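Local atomic coordinates of MerB2 (Bacillus megaterium, PDB entry 5C17), a protein that probably acts as an alkylmercury (organomercurial) lyase, cleaving mercury-carbon bonds, and is captured here with a mercury(II) ion and a dithiol bound. Residues A[6-11]-A[201-206]; A[150-155]-A[165-170]. All blocks are in the same frame, centred on the assembly; numbering follows the deposited sequence. Where two conformers were deposited one is given.

Interaction 1 joins the two ends of the chain, laying helix 5-17 against helix 194-207, whereas interaction 2 joins strands 148-151 and 169-171, linked through the short helix 160-164, and the turns beside them. The first is largely buried and is made mainly by side chains: a glutamate is held among apolar groups, and its backbone carbonyl lies over an aromatic ring. The second is only partly buried and opens with backbone hydrogen bonds, passing from sheet to metal site over a few residues. Their centres lie about 15 Å apart, yet they touch directly: Phe10 CE1 comes within 3.6 Å of Asp155 O, and Leu7 CD1 within 3.8 Å of Phe154 CD2. Both also reach the dithiol, through Phe10 and Phe154.

Interaction 1: residues A[6-11]-A[201-206]; sequences ELKKFY and GNELKK. With DTV ((2S,3S)-1,4-dimercaptobutane-2,3-diol), chain D.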
loop_
_atom_site.group_PDB
_atom_site.type_symbol
_atom_site.label_atom_id
_atom_site.label_comp_id
_atom_site.label_asym_id
_atom_site.label_seq_id
_atom_site.Cartn_x
_atom_site.Cartn_y
_atom_site.Cartn_z
ATOM N N GLU A 6 -1.581 8.485 15.537
ATOM C CA GLU A 6 -1.734 7.052 15.538
ATOM C C GLU A 6 -0.883 6.404 14.432
ATOM O O GLU A 6 -0.215 5.398 14.685
ATOM C CB GLU A 6 -3.214 6.706 15.404
ATOM C CG GLU A 6 -3.501 5.226 15.407
ATOM C CD GLU A 6 -4.984 4.925 15.354
ATOM O OE1 GLU A 6 -5.782 5.804 15.733
ATOM O OE2 GLU A 6 -5.351 3.806 14.929
ATOM N N LEU A 7 -0.893 6.962 13.217
ATOM C CA LEU A 7 -0.124 6.382 12.111
ATOM C C LEU A 7 1.382 6.438 12.359
ATOM O O LEU A 7 2.098 5.472 12.118
ATOM C CB LEU A 7 -0.460 7.091 10.798
ATOM C CG LEU A 7 0.186 6.504 9.552
ATOM C CD1 LEU A 7 -0.201 5.022 9.372
ATOM C CD2 LEU A 7 -0.212 7.332 8.355
ATOM N N LYS A 8 1.863 7.579 12.824
ATOM C CA LYS A 8 3.277 7.720 13.168
ATOM C C LYS A 8 3.663 6.683 14.209
ATOM O O LYS A 8 4.711 6.026 14.099
ATOM C CB LYS A 8 3.557 9.122 13.720
ATOM C CG LYS A 8 3.101 10.234 12.819
ATOM C CD LYS A 8 3.434 11.599 13.384
ATOM C CE LYS A 8 3.199 12.678 12.342
ATOM N NZ LYS A 8 3.712 13.982 12.804
ATOM N N LYS A 9 2.822 6.524 15.229
ATOM C CA LYS A 9 3.117 5.587 16.306
ATOM C C LYS A 9 3.052 4.135 15.829
ATOM O O LYS A 9 3.818 3.294 16.292
ATOM C CB LYS A 9 2.184 5.800 17.507
ATOM C CG LYS A 9 2.315 7.165 18.173
ATOM C CD LYS A 9 3.698 7.431 18.714
ATOM C CE LYS A 9 3.749 8.816 19.361
ATOM N NZ LYS A 9 5.029 9.081 20.068
ATOM N N PHE A 10 2.140 3.848 14.901
ATOM C CA PHE A 10 2.082 2.535 14.258
ATOM C C PHE A 10 3.409 2.190 13.604
ATOM O O PHE A 10 3.943 1.099 13.799
ATOM C CB PHE A 10 0.922 2.498 13.245
ATOM C CG PHE A 10 1.047 1.422 12.180
ATOM C CD1 PHE A 10 0.640 0.109 12.420
ATOM C CD2 PHE A 10 1.521 1.740 10.915
ATOM C CE1 PHE A 10 0.751 -0.856 11.420
ATOM C CE2 PHE A 10 1.633 0.772 9.921
ATOM C CZ PHE A 10 1.238 -0.512 10.174
ATOM N N TYR A 11 3.964 3.119 12.830
ATOM C CA TYR A 11 5.207 2.830 12.145
ATOM C C TYR A 11 6.378 2.739 13.107
ATOM O O TYR A 11 7.291 1.940 12.878
ATOM C CB TYR A 11 5.491 3.893 11.102
ATOM C CG TYR A 11 4.769 3.723 9.799
ATOM C CD1 TYR A 11 5.033 2.646 8.971
ATOM C CD2 TYR A 11 3.866 4.666 9.368
ATOM C CE1 TYR A 11 4.403 2.500 7.760
ATOM C CE2 TYR A 11 3.226 4.542 8.148
ATOM C CZ TYR A 11 3.491 3.458 7.347
ATOM O OH TYR A 11 2.863 3.346 6.130
ATOM N N GLY A 201 1.266 9.233 2.966
ATOM C CA GLY A 201 2.542 8.954 2.333
ATOM C C GLY A 201 3.698 9.598 3.064
ATOM O O GLY A 201 4.825 9.134 2.940
ATOM N N ASN A 202 3.441 10.675 3.808
ATOM C CA ASN A 202 4.466 11.283 4.653
ATOM C C ASN A 202 5.060 10.261 5.617
ATOM O O ASN A 202 6.282 10.156 5.765
ATOM C CB ASN A 202 3.880 12.429 5.489
ATOM C CG ASN A 202 3.548 13.665 4.671
ATOM O OD1 ASN A 202 3.926 13.782 3.517
ATOM N ND2 ASN A 202 2.838 14.611 5.289
ATOM N N GLU A 203 4.187 9.495 6.251
ATOM C CA GLU A 203 4.597 8.548 7.265
ATOM C C GLU A 203 5.264 7.323 6.618
ATOM O O GLU A 203 6.192 6.753 7.177
ATOM C CB GLU A 203 3.399 8.163 8.135
ATOM C CG GLU A 203 3.061 9.210 9.216
ATOM C CD GLU A 203 2.293 10.432 8.704
ATOM O OE1 GLU A 203 2.218 11.422 9.461
ATOM O OE2 GLU A 203 1.740 10.408 7.581
ATOM N N LEU A 204 4.799 6.928 5.438
ATOM C CA LEU A 204 5.467 5.850 4.725
ATOM C C LEU A 204 6.897 6.268 4.358
ATOM O O LEU A 204 7.832 5.484 4.480
ATOM C CB LEU A 204 4.694 5.474 3.471
ATOM C CG LEU A 204 5.284 4.337 2.634
ATOM C CD1 LEU A 204 5.466 3.086 3.466
ATOM C CD2 LEU A 204 4.383 4.056 1.454
ATOM N N LYS A 205 7.071 7.502 3.902
ATOM C CA LYS A 205 8.406 8.008 3.595
ATOM C C LYS A 205 9.323 7.993 4.811
ATOM O O LYS A 205 10.490 7.613 4.713
ATOM C CB LYS A 205 8.341 9.430 3.079
ATOM C CG LYS A 205 8.036 9.579 1.642
ATOM C CD LYS A 205 7.543 11.000 1.402
ATOM C CE LYS A 205 7.919 11.577 0.062
ATOM N NZ LYS A 205 7.179 12.870 -0.172
ATOM N N LYS A 206 8.791 8.414 5.953
ATOM C CA LYS A 206 9.556 8.392 7.192
ATOM C C LYS A 206 9.942 6.955 7.552
ATOM O O LYS A 206 11.064 6.705 7.953
ATOM C CB LYS A 206 8.754 9.039 8.320
ATOM C CG LYS A 206 9.434 9.002 9.669
ATOM C CD LYS A 206 10.582 9.964 9.745
ATOM C CE LYS A 206 11.099 10.081 11.180
ATOM N NZ LYS A 206 10.187 10.921 12.021
HETATM S S1 DTV D . -1.680 -2.736 9.257
HETATM C C1 DTV D . -1.653 -1.474 7.984
HETATM C C2 DTV D . -1.238 -2.002 6.620
HETATM O O2 DTV D . -2.208 -2.889 6.137
HETATM C C3 DTV D . -1.042 -0.904 5.569
HETATM O O3 DTV D . 0.016 -0.058 5.975
HETATM C C4 DTV D . -2.286 -0.063 5.332
HETATM S S4 DTV D . -2.256 0.767 3.748
#
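Glu203 OE1, in the one described of two modelled conformers, lies beside the aliphatic chain of Lys8, 3.3 Å from its CE, while the ammonium NZ stays 4.5 Å from the same oxygen, too far for a salt bridge. The firmer charge partner is Lys4, whose NZ forms a salt bridge with OE2 and probably helps to keep the carboxylate ionised. In this conformer chi1 (-80°) puts Glu203 CG beside Lys8 CG, and the bend at chi2 brings the carboxylate back along the lysine chain. Leu7 packs on the glutamate methylenes, Leu7 CD2 lying 3.7 Å from Glu203 CB. Tyr11 CE2 lies 3.6 Å from Glu203 CB. The ring takes the carbonyl of Glu203 over one face, with O 3.7 Å above the ring plane, and Tyr11 OH ends against the methyl CD1 of Leu204, also at 3.7 Å. Phe10 points another way, its CZ 3.8 Å from C1 of the dithiol. The segment axes run nearly parallel, crossing at -22° with a closest approach of 9.8 Å. Tyr11 and Leu204 both touch Glu108, and Leu204 also touches Ala112, so helix 103-113 packs against both helices through these two side chains.

Interaction 2: residues A[150-155]-A[165-170]; sequences WTVPFD and CKQIHY. With HG (mercury (II) ion), chain B; DTV ((2S,3S)-1,4-dimercaptobutane-2,3-diol), chain D.
Trp150 and His169 form an antiparallel hydrogen-bonded pair, with Trp150 N giving a nearly straight bond to His169 O (2.8 Å, 167°) and His169 N returning one to Trp150 O (3.1 Å). The latter oxygen also receives a CA-H contact from Ile168. Both side chains leave the same face of the sheet; the indole and imidazole planes differ by only 17° but are offset so far that they hardly stack. The indole's CD1 edge meets Gln167 O in the ring plane, and a water bridges the two residues, accepting from Trp150 NE1 and donating to Gln167 O at 2.7 Å. Beyond the strand, Val152 crosses Gln167 at about a right angle, its CG1 4.0 Å from Gln167 CB.

With CG anti to its carbonyl carbon (chi1 -67°), Phe154 brings CE1 to 4.1 Å from Ile168 CD1. One face of its ring is turned to the dithiol, with Phe154 CG 3.7 Å from dithiol C1. Replacing Phe154 by an alanine would probably strip this apolar cover from the dithiol and leave Ile168 CD1 without its aromatic neighbour.

Mercury is bound by Cys165 SG at 2.4 Å and by a water, with Cys102 SG the second protein sulfur. Dithiol S4 lies 2.6 Å from the mercury ion. Three sulfurs around the ion suit a soft, thiophilic metal; S4 is bound to mercury while the neighbouring C4, and C1 further along, lie against the Phe154 ring.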
loop_
_atom_site.group_PDB
_atom_site.type_symbol
_atom_site.label_atom_id
_atom_site.label_comp_id
_atom_site.label_asym_id
_atom_site.label_seq_id
_atom_site.Cartn_x
_atom_site.Cartn_y
_atom_site.Cartn_z
ATOM N N TRP A 150 -12.843 3.685 3.181
ATOM C CA TRP A 150 -13.144 3.012 4.426
ATOM C C TRP A 150 -11.863 2.383 4.930
ATOM O O TRP A 150 -11.229 1.610 4.214
ATOM C CB TRP A 150 -14.190 1.940 4.180
ATOM C CG TRP A 150 -14.451 1.033 5.327
ATOM C CD1 TRP A 150 -13.916 -0.201 5.536
ATOM C CD2 TRP A 150 -15.331 1.274 6.419
ATOM N NE1 TRP A 150 -14.394 -0.739 6.689
ATOM C CE2 TRP A 150 -15.278 0.141 7.252
ATOM C CE3 TRP A 150 -16.159 2.337 6.777
ATOM C CZ2 TRP A 150 -16.019 0.042 8.428
ATOM C CZ3 TRP A 150 -16.897 2.235 7.937
ATOM C CH2 TRP A 150 -16.822 1.093 8.749
ATOM N N THR A 151 -11.489 2.708 6.161
ATOM C CA THR A 151 -10.278 2.204 6.779
ATOM C C THR A 151 -10.606 1.517 8.100
ATOM O O THR A 151 -11.690 1.699 8.661
ATOM C CB THR A 151 -9.250 3.327 6.986
ATOM O OG1 THR A 151 -8.003 2.751 7.375
ATOM C CG2 THR A 151 -9.704 4.312 8.028
ATOM N N VAL A 152 -9.668 0.704 8.569
ATOM C CA VAL A 152 -9.811 -0.008 9.826
ATOM C C VAL A 152 -8.628 0.325 10.717
ATOM O O VAL A 152 -7.605 0.816 10.241
ATOM C CB VAL A 152 -9.907 -1.542 9.618
ATOM C CG1 VAL A 152 -11.145 -1.882 8.816
ATOM C CG2 VAL A 152 -8.653 -2.115 8.949
ATOM N N PRO A 153 -8.741 0.036 12.019
ATOM C CA PRO A 153 -7.626 0.348 12.917
ATOM C C PRO A 153 -6.348 -0.373 12.495
ATOM O O PRO A 153 -6.376 -1.554 12.166
ATOM C CB PRO A 153 -8.126 -0.153 14.272
ATOM C CG PRO A 153 -9.603 -0.076 14.172
ATOM C CD PRO A 153 -9.918 -0.444 12.760
ATOM N N PHE A 154 -5.223 0.327 12.484
ATOM C CA PHE A 154 -4.000 -0.308 12.100
ATOM C C PHE A 154 -3.483 -1.058 13.358
ATOM O O PHE A 154 -3.711 -0.710 14.472
ATOM C CB PHE A 154 -2.935 0.631 11.410
ATOM C CG PHE A 154 -3.330 1.181 10.019
ATOM C CD1 PHE A 154 -4.545 0.900 9.419
ATOM C CD2 PHE A 154 -2.426 1.930 9.307
ATOM C CE1 PHE A 154 -4.863 1.401 8.178
ATOM C CE2 PHE A 154 -2.739 2.427 8.058
ATOM C CZ PHE A 154 -3.967 2.160 7.505
ATOM N N ASP A 155 -2.752 -2.085 13.053
ATOM C CA ASP A 155 -2.451 -3.295 13.871
ATOM C C ASP A 155 -0.977 -3.629 13.491
ATOM O O ASP A 155 -0.717 -3.958 12.410
ATOM C CB ASP A 155 -3.500 -4.391 13.463
ATOM C CG ASP A 155 -3.392 -5.740 14.191
ATOM O OD1 ASP A 155 -2.327 -6.238 14.504
ATOM O OD2 ASP A 155 -4.431 -6.393 14.333
ATOM N N CYS A 165 -5.057 -4.932 4.274
ATOM C CA CYS A 165 -5.331 -4.290 2.986
ATOM C C CYS A 165 -6.660 -4.785 2.390
ATOM O O CYS A 165 -7.323 -4.041 1.678
ATOM C CB CYS A 165 -4.175 -4.468 1.995
ATOM S SG CYS A 165 -2.681 -3.545 2.454
ATOM N N LYS A 166 -7.042 -6.025 2.697
ATOM C CA LYS A 166 -8.312 -6.573 2.209
ATOM C C LYS A 166 -9.531 -5.994 2.934
ATOM O O LYS A 166 -10.660 -6.211 2.509
ATOM C CB LYS A 166 -8.341 -8.109 2.324
ATOM C CG LYS A 166 -7.370 -8.846 1.410
ATOM C CD LYS A 166 -7.369 -10.372 1.677
ATOM C CE LYS A 166 -8.693 -11.067 1.316
ATOM N NZ LYS A 166 -8.625 -12.531 1.559
ATOM N N GLN A 167 -9.298 -5.272 4.021
ATOM C CA GLN A 167 -10.371 -4.661 4.812
ATOM C C GLN A 167 -10.582 -3.174 4.516
ATOM O O GLN A 167 -11.497 -2.564 5.059
ATOM C CB GLN A 167 -10.068 -4.838 6.300
ATOM C CG GLN A 167 -9.971 -6.290 6.766
ATOM C CD GLN A 167 -9.485 -6.385 8.196
ATOM O OE1 GLN A 167 -8.408 -6.916 8.462
ATOM N NE2 GLN A 167 -10.265 -5.846 9.125
ATOM N N ILE A 168 -9.738 -2.611 3.653
ATOM C CA ILE A 168 -9.782 -1.215 3.275
ATOM C C ILE A 168 -10.412 -1.151 1.883
ATOM O O ILE A 168 -10.117 -1.942 1.071
ATOM C CB ILE A 168 -8.363 -0.635 3.269
ATOM C CG1 ILE A 168 -7.795 -0.591 4.698
ATOM C CG2 ILE A 168 -8.293 0.700 2.520
ATOM C CD1 ILE A 168 -6.302 -0.404 4.769
ATOM N N HIS A 169 -11.281 -0.170 1.692
ATOM C CA HIS A 169 -12.025 -0.035 0.459
ATOM C C HIS A 169 -12.246 1.407 0.024
ATOM O O HIS A 169 -12.234 2.333 0.786
ATOM C CB HIS A 169 -13.435 -0.634 0.666
ATOM C CG HIS A 169 -13.442 -2.012 1.229
ATOM N ND1 HIS A 169 -12.928 -3.095 0.560
ATOM C CD2 HIS A 169 -13.921 -2.474 2.395
ATOM C CE1 HIS A 169 -13.078 -4.163 1.308
ATOM N NE2 HIS A 169 -13.662 -3.808 2.427
ATOM N N TYR A 170 -12.443 1.538 -1.278
ATOM C CA TYR A 170 -12.982 2.741 -1.897
ATOM C C TYR A 170 -14.503 2.539 -1.913
ATOM O O TYR A 170 -14.991 1.487 -2.172
ATOM C CB TYR A 170 -12.543 2.946 -3.354
ATOM C CG TYR A 170 -11.305 3.823 -3.593
ATOM C CD1 TYR A 170 -11.247 5.138 -3.190
ATOM C CD2 TYR A 170 -10.224 3.327 -4.277
ATOM C CE1 TYR A 170 -10.163 5.908 -3.450
ATOM C CE2 TYR A 170 -9.118 4.099 -4.521
ATOM C CZ TYR A 170 -9.088 5.398 -4.097
ATOM O OH TYR A 170 -8.042 6.223 -4.319
HETATM HG HG HG B . -3.050 -1.193 2.232
HETATM S S1 DTV D . -1.680 -2.736 9.257
HETATM C C1 DTV D . -1.653 -1.474 7.984
HETATM C C2 DTV D . -1.238 -2.002 6.620
HETATM O O2 DTV D . -2.208 -2.889 6.137
HETATM C C3 DTV D . -1.042 -0.904 5.569
HETATM O O3 DTV D . 0.016 -0.058 5.975
HETATM C C4 DTV D . -2.286 -0.063 5.332
HETATM S S4 DTV D . -2.256 0.767 3.748
HETATM O O HOH W 1 -13.457 -3.589 6.611
HETATM O O HOH W 2 -0.588 -1.215 2.088
#